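Local coordinates for uncharacterized protein (Arthrobacter sp., PDB 3KOP) that is of unknown function but adopts a cyclophilin-like fold and assembles with further copies of itself in a six-chain complex, at residues 28-33 with 165-169; 50-54 with 77-81; 55-61 with 177-183; 65-69 with 135-141; 84-90 with 146-151. One frame throughout, in Å; residues are numbered along the deposited sequence. Where two conformers were deposited one is given.

Contact 1. Residues 28-33 with 165-169; sequences LEKRGV and ACQDI
Leu28 and Ile169 reach toward each other tip to tip, with Leu28 CD2 3.8 Å from Ile169 CD1, and this meeting opens the tight half of the contact. The other methyl, Leu28 CD1, lies 3.6 Å from Ala165 CB, whose small size lets the strand end come close to helix 159-172. Val33 adds a looser touch on the same alanine, its CG2 4.0 Å from Ala165 CB. Leu28 and Val33 are paired by backbone hydrogen bonds across the hairpin turn, which carries a G1 beta bulge: Gly32 and Val33 both face Leu28, and Gly32 has the positive phi usual at the first position of such a bulge.

The more open half is polar and belongs to Arg31. Its chain runs extended from CG to NE (chi2 160°, chi3 173°) and delivers a guanidinium that meets Asp168 at its edge. Arg31 NE donates to Asp168 OD2 at 2.8 Å, using the anti lone pair of that oxygen, while a weak second bond from Arg31 NH2 to the same oxygen spans 3.0 Å. The two planes are turned 61° apart, so this salt bridge is not the flat two-oxygen pairing. Ile169 CG1 sits over one guanidinium face, 3.6 Å from Arg31 CZ, and shields it. Both charges have second partners: Arg31 NH1 pairs with Glu177, and Asp168 OD1 with Arg175 of a second subunit. The hairpin joining strands 23-28 and 33-39 is thus laid on helix 159-172, with Met162 of that helix, Ile71 of strand 70-76 and Leu179 of strand 178-183 closing round Leu28.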
# COMPACT_ATOMS: atom_id res chain seq x y z
N LEU F 28 -33.04 -2.94 -1.84
CA LEU F 28 -32.99 -2.71 -3.27
C LEU F 28 -34.42 -2.76 -3.78
O LEU F 28 -35.09 -3.80 -3.71
CB LEU F 28 -32.12 -3.77 -3.96
CG LEU F 28 -30.62 -3.66 -3.67
CD1 LEU F 28 -29.87 -4.95 -4.05
CD2 LEU F 28 -30.02 -2.45 -4.38
N GLU F 29 -34.90 -1.65 -4.30
CA GLU F 29 -36.35 -1.49 -4.53
C GLU F 29 -36.85 -2.26 -5.72
O GLU F 29 -37.97 -2.75 -5.69
CB GLU F 29 -36.69 -0.03 -4.77
CG GLU F 29 -36.22 0.93 -3.71
CD GLU F 29 -37.15 1.06 -2.55
OE1 GLU F 29 -37.92 0.12 -2.27
OE2 GLU F 29 -37.13 2.12 -1.91
N LYS F 30 -36.06 -2.33 -6.78
CA LYS F 30 -36.48 -3.00 -8.01
C LYS F 30 -36.35 -4.50 -7.83
O LYS F 30 -37.30 -5.24 -8.10
CB LYS F 30 -35.64 -2.53 -9.19
CG LYS F 30 -36.02 -3.12 -10.52
CD LYS F 30 -35.25 -2.43 -11.63
CE LYS F 30 -35.50 -3.08 -13.00
NZ LYS F 30 -34.39 -4.04 -13.32
N ARG F 31 -35.20 -4.97 -7.38
CA ARG F 31 -35.09 -6.40 -7.09
C ARG F 31 -35.93 -6.84 -5.86
O ARG F 31 -36.19 -8.03 -5.68
CB ARG F 31 -33.63 -6.81 -6.94
CG ARG F 31 -32.83 -6.72 -8.25
CD ARG F 31 -31.36 -6.66 -8.01
NE ARG F 31 -30.62 -6.73 -9.26
CZ ARG F 31 -30.48 -5.73 -10.12
NH1 ARG F 31 -30.97 -4.52 -9.87
NH2 ARG F 31 -29.80 -5.93 -11.25
N GLY F 32 -36.34 -5.91 -5.01
CA GLY F 32 -37.15 -6.24 -3.86
C GLY F 32 -36.44 -7.07 -2.81
O GLY F 32 -37.03 -7.97 -2.21
N VAL F 33 -35.17 -6.76 -2.55
CA VAL F 33 -34.39 -7.48 -1.57
C VAL F 33 -34.03 -6.53 -0.44
O VAL F 33 -33.56 -5.41 -0.70
CB VAL F 33 -33.10 -8.06 -2.21
CG1 VAL F 33 -32.26 -8.82 -1.17
CG2 VAL F 33 -33.47 -8.97 -3.37
N ALA F 165 -28.08 -10.49 -4.57
CA ALA F 165 -28.65 -9.34 -5.32
C ALA F 165 -27.55 -8.44 -5.90
O ALA F 165 -27.67 -7.91 -7.01
CB ALA F 165 -29.61 -8.54 -4.43
N CYS F 166 -26.50 -8.23 -5.12
CA CYS F 166 -25.38 -7.37 -5.52
C CYS F 166 -24.57 -7.97 -6.68
O CYS F 166 -24.18 -7.26 -7.61
CB CYS F 166 -24.48 -7.11 -4.32
SG CYS F 166 -25.18 -6.11 -3.00
N GLN F 167 -24.38 -9.29 -6.66
CA GLN F 167 -23.75 -9.98 -7.78
C GLN F 167 -24.61 -9.78 -9.04
O GLN F 167 -24.07 -9.56 -10.12
CB GLN F 167 -23.53 -11.47 -7.48
CG GLN F 167 -22.60 -11.80 -6.28
CD GLN F 167 -21.11 -11.58 -6.52
OE1 GLN F 167 -20.68 -11.11 -7.56
NE2 GLN F 167 -20.31 -11.91 -5.50
N ASP F 168 -25.92 -9.79 -8.89
CA ASP F 168 -26.81 -9.57 -9.99
C ASP F 168 -26.75 -8.09 -10.45
O ASP F 168 -26.92 -7.81 -11.63
CB ASP F 168 -28.24 -9.97 -9.60
CG ASP F 168 -29.20 -9.87 -10.76
OD1 ASP F 168 -29.12 -10.72 -11.64
OD2 ASP F 168 -30.00 -8.92 -10.82
N ILE F 169 -26.50 -7.13 -9.55
CA ILE F 169 -26.22 -5.77 -9.99
C ILE F 169 -24.92 -5.72 -10.81
O ILE F 169 -24.85 -5.06 -11.84
CB ILE F 169 -26.18 -4.77 -8.81
CG1 ILE F 169 -27.58 -4.64 -8.22
CG2 ILE F 169 -25.62 -3.41 -9.24
CD1 ILE F 169 -27.62 -3.90 -6.87

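Contact 2. Residues 50-54 with 77-81; sequences AVWDA and AFAPK
Phe78 turns its ring against residues 50-54 of helix 45-54, meeting them with the atoms from CG round CD1 and CE1 to CZ. Its CG lies between the backbone N and the carbonyl carbon (chi1 42°), a placement that carries the ring toward the helix. The methyl of Ala54 bears on the near part of the ring, with Ala54 CB 3.3 Å from Phe78 CD1 and 3.5 Å from Phe78 CG. Further out, the ring passes the helix backbone, where Phe78 CE1 comes to 3.3 Å from Ala50 O. At the far end of the ring, Val51 and Phe78 cross at a slant, and the branch that touches is Val51 CG2, 4.2 Å from Phe78 CZ.

Ala79 contributes a separate, simpler meeting: its CB stands 3.9 Å from Ala50 CB, methyl against methyl. Ala50 and Ala54, four residues apart, therefore offer a low surface on which an aromatic ring and a neighbouring methyl can settle. No hydrogen bond links the two segments, and cohesion rests on van der Waals contact. Val127 of strand 125-132 also touches Phe78, which places the ring between helix and sheet.

Such an arrangement, in which an aromatic residue of a connecting loop lies against small residues of a helix, is a plain helix-to-loop packing; here it joins helix 45-54 to the loop leaving strand 70-76 in the cyclophilin-like fold.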
# COMPACT_ATOMS: atom_id res chain seq x y z
N ALA F 50 -26.28 10.55 12.86
CA ALA F 50 -26.40 11.40 11.67
C ALA F 50 -27.25 10.69 10.62
O ALA F 50 -28.16 11.30 10.01
CB ALA F 50 -25.02 11.77 11.07
N VAL F 51 -26.98 9.40 10.44
CA VAL F 51 -27.77 8.61 9.50
C VAL F 51 -29.23 8.38 10.00
O VAL F 51 -30.19 8.69 9.29
CB VAL F 51 -27.08 7.30 9.17
CG1 VAL F 51 -27.97 6.38 8.30
CG2 VAL F 51 -25.71 7.59 8.46
N TRP F 52 -29.39 7.85 11.21
CA TRP F 52 -30.73 7.60 11.77
C TRP F 52 -31.63 8.83 11.63
O TRP F 52 -32.77 8.74 11.16
CB TRP F 52 -30.66 7.21 13.25
CG TRP F 52 -32.04 6.94 13.85
CD1 TRP F 52 -32.89 7.86 14.44
CD2 TRP F 52 -32.75 5.69 13.84
NE1 TRP F 52 -34.06 7.25 14.81
CE2 TRP F 52 -34.01 5.92 14.46
CE3 TRP F 52 -32.43 4.40 13.40
CZ2 TRP F 52 -34.94 4.89 14.66
CZ3 TRP F 52 -33.37 3.39 13.56
CH2 TRP F 52 -34.60 3.63 14.20
N ASP F 53 -31.12 9.96 12.09
CA ASP F 53 -31.88 11.22 12.11
C ASP F 53 -32.43 11.59 10.73
O ASP F 53 -33.51 12.16 10.62
CB ASP F 53 -31.03 12.38 12.66
CG ASP F 53 -30.80 12.28 14.17
OD1 ASP F 53 -31.28 11.33 14.80
OD2 ASP F 53 -30.11 13.17 14.71
N ALA F 54 -31.70 11.23 9.68
CA ALA F 54 -32.03 11.66 8.31
C ALA F 54 -32.76 10.63 7.48
O ALA F 54 -33.14 10.92 6.34
CB ALA F 54 -30.74 12.09 7.58
N ALA F 77 -25.45 15.85 1.44
CA ALA F 77 -25.24 15.88 2.89
C ALA F 77 -26.56 16.21 3.62
O ALA F 77 -27.37 17.01 3.14
CB ALA F 77 -24.18 16.87 3.26
N PHE F 78 -26.77 15.55 4.75
CA PHE F 78 -28.04 15.68 5.48
C PHE F 78 -27.83 16.06 6.95
O PHE F 78 -28.74 16.54 7.56
CB PHE F 78 -28.86 14.37 5.38
CG PHE F 78 -28.02 13.10 5.55
CD1 PHE F 78 -27.56 12.71 6.81
CD2 PHE F 78 -27.65 12.34 4.44
CE1 PHE F 78 -26.80 11.55 6.97
CE2 PHE F 78 -26.88 11.17 4.59
CZ PHE F 78 -26.46 10.78 5.85
N ALA F 79 -26.64 15.84 7.49
CA ALA F 79 -26.38 16.10 8.91
C ALA F 79 -26.06 17.57 9.10
O ALA F 79 -25.41 18.15 8.26
CB ALA F 79 -25.22 15.26 9.41
N PRO F 80 -26.43 18.14 10.24
CA PRO F 80 -26.06 19.55 10.45
C PRO F 80 -24.54 19.72 10.43
O PRO F 80 -24.05 20.72 9.95
CB PRO F 80 -26.65 19.88 11.81
CG PRO F 80 -27.74 18.88 12.03
CD PRO F 80 -27.29 17.62 11.32
N LYS F 81 -23.81 18.76 10.96
CA LYS F 81 -22.38 18.69 10.70
C LYS F 81 -21.91 17.26 10.50
O LYS F 81 -22.40 16.32 11.12
CB LYS F 81 -21.55 19.38 11.79
CG LYS F 81 -21.61 18.78 13.18
CD LYS F 81 -20.55 19.41 14.10
CE LYS F 81 -19.13 19.25 13.53
NZ LYS F 81 -18.03 19.33 14.56

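Contact 3. Residues 55-61 with 177-183; sequences LPQSSQV and ETLTFSR
Strands 57-60 and 178-183 run antiparallel, their axes 4.6 Å apart, and Gln57 with Phe181 and Ser59 with Leu179 form the hydrogen-bonded pairs of the ladder. Gln57 N reaches Phe181 O at 2.9 Å, and Phe181 N returns to Gln57 O at 2.7 Å. In the non-hydrogen-bonded pair between them, Ser58 OG and Thr180 OG1 lie 2.6 Å apart; Thr180 OG1 is also bound by Glu29.

Gln60, traced outward, shows how the ladder is finished at its far end. CG leaves CB anti to the backbone N (chi1 167°), and a bend at chi2 (75°) then brings CD back to 3.7 Å from Glu177 O. At the tip the amide divides its work: OE1 accepts from a water that also donates to Glu177 O, whereas NE2 gives a nearly straight bond (174°) to Val61 O, in the carbonyl plane and on a lone pair. The same NE2 serves Ala174 O. A leucine in place of Gln60 would probably leave Val61 O and Ala174 O without this donor and the bridging water without one acceptor.

Beside it, Val61 N donates to Glu177 O, and Val61 CG1 packs 3.5 Å from Glu177 CG. Leu55, following the helix, lays CD2 against Phe181 CB. The whole is an antiparallel beta ladder whose side chains diverge at Gln60 and Thr178, with strand 178-183 held between strands 57-63 and 23-28 in the curled sheet of a cyclophilin-like fold.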
# COMPACT_ATOMS: atom_id res chain seq x y z
N LEU F 55 -33.01 9.44 8.03
CA LEU F 55 -33.68 8.40 7.26
C LEU F 55 -35.15 8.76 7.02
O LEU F 55 -35.79 9.41 7.88
CB LEU F 55 -33.57 7.05 7.94
CG LEU F 55 -32.15 6.50 8.11
CD1 LEU F 55 -32.21 5.17 8.88
CD2 LEU F 55 -31.39 6.37 6.79
N PRO F 56 -35.70 8.32 5.89
CA PRO F 56 -34.99 7.45 4.93
C PRO F 56 -34.05 8.19 3.98
O PRO F 56 -34.21 9.39 3.78
CB PRO F 56 -36.14 6.83 4.14
CG PRO F 56 -37.20 7.87 4.17
CD PRO F 56 -37.11 8.50 5.52
N GLN F 57 -33.09 7.47 3.41
CA GLN F 57 -32.22 7.97 2.35
C GLN F 57 -32.21 6.95 1.22
O GLN F 57 -31.99 5.72 1.42
CB GLN F 57 -30.79 8.22 2.84
CG GLN F 57 -30.69 9.34 3.85
CD GLN F 57 -30.93 10.71 3.23
OE1 GLN F 57 -30.41 10.99 2.16
NE2 GLN F 57 -31.66 11.58 3.93
N SER F 58 -32.41 7.47 0.02
CA SER F 58 -32.74 6.64 -1.10
C SER F 58 -32.25 7.28 -2.36
O SER F 58 -32.55 8.43 -2.65
CB SER F 58 -34.24 6.47 -1.15
OG SER F 58 -34.61 5.51 -2.12
N SER F 59 -31.50 6.51 -3.13
CA SER F 59 -31.00 7.02 -4.38
C SER F 59 -30.48 5.89 -5.26
O SER F 59 -30.33 4.77 -4.82
CB SER F 59 -29.89 8.02 -4.08
OG SER F 59 -29.40 8.59 -5.27
N GLN F 60 -30.24 6.22 -6.52
CA GLN F 60 -29.68 5.28 -7.51
C GLN F 60 -28.53 4.51 -6.92
O GLN F 60 -27.65 5.08 -6.27
CB GLN F 60 -29.18 6.10 -8.73
CG GLN F 60 -28.29 5.36 -9.71
CD GLN F 60 -29.09 4.41 -10.56
OE1 GLN F 60 -30.00 4.84 -11.25
NE2 GLN F 60 -28.75 3.10 -10.52
N VAL F 61 -28.52 3.20 -7.15
CA VAL F 61 -27.45 2.33 -6.66
C VAL F 61 -26.30 2.27 -7.66
O VAL F 61 -26.48 2.39 -8.89
CB VAL F 61 -27.98 0.89 -6.35
CG1 VAL F 61 -28.16 0.08 -7.65
CG2 VAL F 61 -26.99 0.15 -5.37
N GLU F 177 -32.52 0.82 -10.51
CA GLU F 177 -32.40 0.19 -9.22
C GLU F 177 -32.07 1.26 -8.25
O GLU F 177 -31.25 2.14 -8.55
CB GLU F 177 -31.33 -0.92 -9.22
CG GLU F 177 -31.21 -1.69 -7.92
CD GLU F 177 -32.53 -2.31 -7.44
OE1 GLU F 177 -33.34 -1.58 -6.81
OE2 GLU F 177 -32.73 -3.53 -7.66
N THR F 178 -32.71 1.20 -7.09
CA THR F 178 -32.58 2.22 -6.04
C THR F 178 -32.17 1.52 -4.75
O THR F 178 -32.72 0.46 -4.40
CB THR F 178 -33.93 2.95 -5.84
OG1 THR F 178 -34.33 3.55 -7.07
CG2 THR F 178 -33.84 4.02 -4.78
N LEU F 179 -31.23 2.12 -4.03
CA LEU F 179 -30.81 1.63 -2.73
C LEU F 179 -31.36 2.54 -1.61
O LEU F 179 -31.06 3.75 -1.55
CB LEU F 179 -29.27 1.58 -2.66
CG LEU F 179 -28.65 1.12 -1.35
CD1 LEU F 179 -28.95 -0.36 -1.04
CD2 LEU F 179 -27.13 1.40 -1.36
N THR F 180 -32.13 1.95 -0.72
CA THR F 180 -32.86 2.69 0.30
C THR F 180 -32.48 2.28 1.72
O THR F 180 -32.53 1.10 2.08
CB THR F 180 -34.39 2.53 0.10
OG1 THR F 180 -34.73 3.07 -1.18
CG2 THR F 180 -35.16 3.28 1.19
N PHE F 181 -32.06 3.27 2.51
CA PHE F 181 -31.85 3.08 3.92
C PHE F 181 -33.04 3.66 4.71
O PHE F 181 -33.42 4.81 4.53
CB PHE F 181 -30.54 3.74 4.36
CG PHE F 181 -29.29 3.20 3.65
CD1 PHE F 181 -28.97 3.62 2.38
CD2 PHE F 181 -28.42 2.32 4.30
CE1 PHE F 181 -27.83 3.14 1.74
CE2 PHE F 181 -27.28 1.86 3.68
CZ PHE F 181 -26.98 2.28 2.39
N SER F 182 -33.58 2.85 5.62
CA SER F 182 -34.79 3.24 6.38
C SER F 182 -34.71 2.69 7.80
O SER F 182 -33.98 1.74 8.07
CB SER F 182 -36.06 2.72 5.69
OG SER F 182 -36.07 1.28 5.60
N ARG F 183 -35.47 3.29 8.70
CA ARG F 183 -35.53 2.80 10.08
C ARG F 183 -36.35 1.51 10.15
O ARG F 183 -37.41 1.41 9.50
CB ARG F 183 -36.16 3.84 10.98
CG ARG F 183 -35.42 5.13 11.04
CD ARG F 183 -36.24 6.18 11.79
NE ARG F 183 -35.56 7.45 11.74
CZ ARG F 183 -36.09 8.61 12.08
NH1 ARG F 183 -37.36 8.68 12.50
NH2 ARG F 183 -35.36 9.70 11.99
O HOH W 1 -32.59 4.23 -9.97

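Contact 4. Residues 65-69 with 135-141; sequences KYARN and RNNLLLN
Tyr66 and Asn141 make the aromatic part of this contact, a CH-pi interaction. Asn141 CB sits squarely over the ring, 3.6 Å from the Tyr66 centroid and 2° from the normal, while the amide stands nearly upright on the ring, their planes 83° apart. Weak support comes from Asn141 ND2, which donates to Tyr66 OH; Asn141 OD1 is taken by the backbone of Asp143. Exchanging Tyr66 for an alanine is likely to uncover the Asn141 methylene and leave its amide nitrogen without this hydroxyl partner.

Apolar contact is slight: Ala67 CB touches Leu139 CD2 at 3.7 Å.

Hydrogen bonds gather toward the other end. Asn137 OD1 accepts from Asn69 N at 2.8 Å and, weakly, from Asn69 ND2. Asn69 ND2 also bonds weakly to Arg135 O, and its stronger partner is Ser111 O of a second subunit. Arg68 has CG anti to its N (chi1 -154°) and an extended chain beyond, which carries NH1 to Asn136 O, 3.2 Å away in the guanidinium plane; Asp143 of the second subunit forms a salt bridge to that same nitrogen.

One water mediates, donating to Tyr66 O at 2.7 Å and accepting from Leu138 N at 2.9 Å.

Chemically, side-chain amides and a guanidinium serve backbone N-H and C=O groups in this buried pairing, and the dual partners of Arg68 and Asn69 are consistent with the loop conformation and the subunit interface being coupled.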
# COMPACT_ATOMS: atom_id res chain seq x y z
N LYS F 65 -16.27 0.10 -8.36
CA LYS F 65 -15.29 -0.28 -9.38
C LYS F 65 -13.89 -0.47 -8.78
O LYS F 65 -13.03 -1.07 -9.42
CB LYS F 65 -15.16 0.78 -10.46
CG LYS F 65 -16.37 1.02 -11.37
CD LYS F 65 -15.93 2.06 -12.41
CE LYS F 65 -17.04 2.64 -13.24
NZ LYS F 65 -16.49 3.40 -14.48
N TYR F 66 -13.62 0.07 -7.60
CA TYR F 66 -12.32 -0.19 -6.96
C TYR F 66 -12.38 -0.91 -5.63
O TYR F 66 -11.47 -1.67 -5.33
CB TYR F 66 -11.46 1.07 -6.88
CG TYR F 66 -12.03 2.16 -6.01
CD1 TYR F 66 -11.82 2.15 -4.66
CD2 TYR F 66 -12.72 3.23 -6.56
CE1 TYR F 66 -12.29 3.13 -3.86
CE2 TYR F 66 -13.24 4.23 -5.75
CZ TYR F 66 -13.01 4.17 -4.41
OH TYR F 66 -13.49 5.12 -3.55
N ALA F 67 -13.43 -0.68 -4.84
CA ALA F 67 -13.54 -1.23 -3.49
C ALA F 67 -14.05 -2.69 -3.45
O ALA F 67 -14.22 -3.30 -2.39
CB ALA F 67 -14.42 -0.31 -2.61
N ARG F 68 -14.27 -3.23 -4.64
CA ARG F 68 -14.57 -4.62 -4.87
C ARG F 68 -15.98 -5.05 -4.54
O ARG F 68 -16.87 -4.78 -5.34
CB ARG F 68 -13.50 -5.56 -4.32
CG ARG F 68 -13.54 -6.87 -5.13
CD ARG F 68 -12.48 -7.71 -4.65
NE ARG F 68 -12.28 -8.88 -5.47
CZ ARG F 68 -11.43 -9.84 -5.15
NH1 ARG F 68 -10.73 -9.72 -4.05
NH2 ARG F 68 -11.27 -10.90 -5.95
N ASN F 69 -16.21 -5.73 -3.40
CA ASN F 69 -17.54 -6.27 -3.10
C ASN F 69 -18.41 -5.25 -2.40
O ASN F 69 -18.79 -5.38 -1.22
CB ASN F 69 -17.41 -7.57 -2.35
CG ASN F 69 -16.68 -8.62 -3.16
OD1 ASN F 69 -17.16 -8.99 -4.23
ND2 ASN F 69 -15.51 -9.05 -2.70
N ARG F 135 -15.72 -10.21 0.82
CA ARG F 135 -14.47 -9.95 1.53
C ARG F 135 -13.34 -9.55 0.57
O ARG F 135 -13.53 -9.45 -0.64
CB ARG F 135 -14.03 -11.17 2.37
CG ARG F 135 -13.73 -12.45 1.56
CD ARG F 135 -13.15 -13.55 2.47
NE ARG F 135 -11.87 -13.11 3.01
CZ ARG F 135 -11.36 -13.49 4.18
NH1 ARG F 135 -12.04 -14.35 4.96
NH2 ARG F 135 -10.19 -12.99 4.59
N ASN F 136 -12.16 -9.32 1.16
CA ASN F 136 -10.93 -9.04 0.44
C ASN F 136 -11.08 -7.75 -0.39
O ASN F 136 -10.80 -7.72 -1.57
CB ASN F 136 -10.50 -10.25 -0.42
CG ASN F 136 -10.02 -11.41 0.43
OD1 ASN F 136 -10.03 -11.33 1.68
ND2 ASN F 136 -9.62 -12.52 -0.24
N ASN F 137 -11.57 -6.70 0.28
CA ASN F 137 -11.80 -5.38 -0.33
C ASN F 137 -10.76 -4.42 0.18
O ASN F 137 -10.37 -4.50 1.35
CB ASN F 137 -13.17 -4.85 0.11
CG ASN F 137 -14.27 -5.88 -0.02
OD1 ASN F 137 -14.64 -6.30 -1.12
ND2 ASN F 137 -14.80 -6.29 1.11
N LEU F 138 -10.31 -3.49 -0.66
CA LEU F 138 -9.44 -2.40 -0.22
C LEU F 138 -10.02 -1.06 -0.62
O LEU F 138 -10.39 -0.84 -1.80
CB LEU F 138 -8.03 -2.57 -0.79
CG LEU F 138 -7.21 -3.75 -0.31
CD1 LEU F 138 -6.01 -3.97 -1.28
CD2 LEU F 138 -6.69 -3.44 1.13
N LEU F 139 -10.13 -0.17 0.36
CA LEU F 139 -10.64 1.17 0.15
C LEU F 139 -9.49 2.08 -0.25
O LEU F 139 -8.94 2.90 0.53
CB LEU F 139 -11.41 1.67 1.37
CG LEU F 139 -12.90 1.24 1.38
CD1 LEU F 139 -13.54 1.52 2.73
CD2 LEU F 139 -13.69 1.97 0.25
N LEU F 140 -9.12 1.92 -1.51
CA LEU F 140 -7.92 2.53 -2.08
C LEU F 140 -8.17 2.73 -3.57
O LEU F 140 -8.62 1.81 -4.24
CB LEU F 140 -6.75 1.58 -1.86
CG LEU F 140 -5.40 1.81 -2.50
CD1 LEU F 140 -4.87 3.15 -2.21
CD2 LEU F 140 -4.41 0.75 -2.00
N ASN F 141 -7.89 3.94 -4.06
CA ASN F 141 -8.09 4.27 -5.46
C ASN F 141 -6.96 5.13 -6.01
O ASN F 141 -6.12 5.67 -5.29
CB ASN F 141 -9.46 4.93 -5.70
CG ASN F 141 -9.57 6.36 -5.12
OD1 ASN F 141 -8.70 7.21 -5.30
ND2 ASN F 141 -10.71 6.63 -4.47
O HOH W 2 -10.31 -3.41 -3.60

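Contact 5. Residues 84-90 with 146-151; sequences GAENTTV and WVPGNV
Residues 88-89 and 149-150 form a short antiparallel ladder in which Thr89 and Gly149 are the hydrogen-bonded pair, Thr89 N to Gly149 O and Gly149 N to Thr89 O each 3.0 Å, and Thr88 and Asn150 the non-hydrogen-bonded one. Beyond it, Val151 N reaches Asn87 O at 3.1 Å.

Two asparagines extend the pairing with their side chains. Asn150, CG beside its backbone N (chi1 -69°), reaches across to residues 84-86: ND2 donates almost straight to Gly84 O at 2.8 Å, and OD1 accepts Glu86 N from well above its carbonyl plane. Asn87 answers from the other segment, sending ND2 to Val151 O at 2.8 Å with an angle of 177°. The same ND2 of Asn150 also meets Thr47, and Thr47 and Arg46 bind the Glu86 carboxylate.

Apolar contacts complete the pairing. Thr89 CG2 and Val151 CG2 are pressed together at 3.4 Å, tighter than usual for carbons. Val90 crosses Trp146 at about a right angle, its CB 3.5 Å from Trp146 CE3, and Trp146 rings of fourth and fifth subunits meet this indole.

Amide groups imitating backbone partners thus prolong a two-residue ladder into the irregular segment 84-87, which probably fixes the path of those residues despite their lack of strand geometry.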
# COMPACT_ATOMS: atom_id res chain seq x y z
N GLY F 84 -17.15 13.41 10.84
CA GLY F 84 -15.71 13.20 10.83
C GLY F 84 -15.33 11.74 10.95
O GLY F 84 -16.19 10.86 11.04
N ALA F 85 -14.03 11.48 10.98
CA ALA F 85 -13.51 10.09 11.05
C ALA F 85 -14.01 9.40 12.32
O ALA F 85 -13.84 9.90 13.43
CB ALA F 85 -11.97 10.05 10.97
N GLU F 86 -14.66 8.25 12.14
CA GLU F 86 -15.20 7.49 13.28
C GLU F 86 -15.27 6.02 12.91
O GLU F 86 -15.91 5.66 11.89
CB GLU F 86 -16.61 8.01 13.63
CG GLU F 86 -17.11 7.60 15.00
CD GLU F 86 -18.58 8.01 15.29
OE1 GLU F 86 -19.43 7.91 14.39
OE2 GLU F 86 -18.85 8.40 16.45
N ASN F 87 -14.65 5.15 13.72
CA ASN F 87 -14.64 3.72 13.51
C ASN F 87 -14.28 3.35 12.07
O ASN F 87 -14.95 2.51 11.44
CB ASN F 87 -16.02 3.13 13.85
CG ASN F 87 -15.98 1.65 14.13
OD1 ASN F 87 -15.10 1.17 14.84
ND2 ASN F 87 -16.98 0.92 13.64
N THR F 88 -13.22 3.97 11.56
CA THR F 88 -12.90 3.84 10.15
C THR F 88 -12.22 2.52 9.81
O THR F 88 -11.55 1.85 10.67
CB THR F 88 -12.05 5.02 9.68
OG1 THR F 88 -10.77 4.95 10.27
CG2 THR F 88 -12.71 6.40 10.09
N THR F 89 -12.41 2.13 8.56
CA THR F 89 -11.70 1.03 7.96
C THR F 89 -11.21 1.39 6.54
O THR F 89 -11.82 2.22 5.82
CB THR F 89 -12.59 -0.24 7.90
OG1 THR F 89 -11.80 -1.38 7.54
CG2 THR F 89 -13.74 -0.03 6.90
N VAL F 90 -10.09 0.78 6.15
CA VAL F 90 -9.77 0.68 4.72
C VAL F 90 -9.83 -0.75 4.22
O VAL F 90 -9.50 -1.02 3.06
CB VAL F 90 -8.43 1.33 4.35
CG1 VAL F 90 -8.58 2.89 4.52
CG2 VAL F 90 -7.25 0.75 5.18
N TRP F 146 -5.73 6.01 -0.15
CA TRP F 146 -6.65 5.43 0.80
C TRP F 146 -7.88 6.32 1.01
O TRP F 146 -7.76 7.54 1.08
CB TRP F 146 -5.95 5.18 2.15
CG TRP F 146 -4.83 4.19 2.10
CD1 TRP F 146 -3.49 4.46 2.19
CD2 TRP F 146 -4.94 2.75 1.99
NE1 TRP F 146 -2.76 3.29 2.13
CE2 TRP F 146 -3.62 2.24 1.97
CE3 TRP F 146 -6.01 1.87 1.86
CZ2 TRP F 146 -3.35 0.87 1.92
CZ3 TRP F 146 -5.75 0.49 1.81
CH2 TRP F 146 -4.43 0.01 1.82
N VAL F 147 -9.06 5.69 1.04
CA VAL F 147 -10.34 6.36 1.24
C VAL F 147 -11.08 5.69 2.41
O VAL F 147 -11.96 4.87 2.20
CB VAL F 147 -11.22 6.20 -0.03
CG1 VAL F 147 -12.51 7.03 0.09
CG2 VAL F 147 -10.41 6.57 -1.30
N PRO F 148 -10.70 6.01 3.65
CA PRO F 148 -11.35 5.34 4.76
C PRO F 148 -12.85 5.62 4.86
O PRO F 148 -13.30 6.74 4.57
CB PRO F 148 -10.61 5.85 6.00
CG PRO F 148 -9.38 6.62 5.49
CD PRO F 148 -9.69 7.01 4.08
N GLY F 149 -13.61 4.60 5.23
CA GLY F 149 -15.04 4.72 5.46
C GLY F 149 -15.36 4.54 6.94
O GLY F 149 -14.76 3.71 7.61
N ASN F 150 -16.33 5.31 7.44
CA ASN F 150 -16.84 5.10 8.82
C ASN F 150 -17.73 3.88 8.83
O ASN F 150 -18.76 3.85 8.12
CB ASN F 150 -17.69 6.29 9.33
CG ASN F 150 -16.90 7.57 9.59
OD1 ASN F 150 -15.70 7.64 9.34
ND2 ASN F 150 -17.58 8.58 10.15
N VAL F 151 -17.40 2.86 9.61
CA VAL F 151 -18.23 1.65 9.70
C VAL F 151 -19.27 1.93 10.78
O VAL F 151 -18.94 2.06 11.97
CB VAL F 151 -17.41 0.37 10.09
CG1 VAL F 151 -18.36 -0.84 10.29
CG2 VAL F 151 -16.31 0.05 9.06

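In the fold
All five contacts largely knit a single curled antiparallel sheet to its helices and loops. Contact 1 and contact 3, centres about 12 Å apart, meet where Lys30 N binds the Glu177 carboxylate, and their segments alternate along the chain. Contact 2 touches contact 3 where Trp52 O receives Arg183 NH2. Across the fold, contacts 4 and 5, centres about 13 Å apart, share hydrogen bonds of Leu139 with Val90 and Val147, strands 140-141 and 145-157 being neighbours. Contact 5, its centre about 26 Å from that of contact 1, lies on the opposite side of the chain's centre, nested within its loop. Distant sequence parts are therefore interlocked; contacts 4 and 5 reach neighbouring subunits most extensively, and contacts 1 and 3 also touch one.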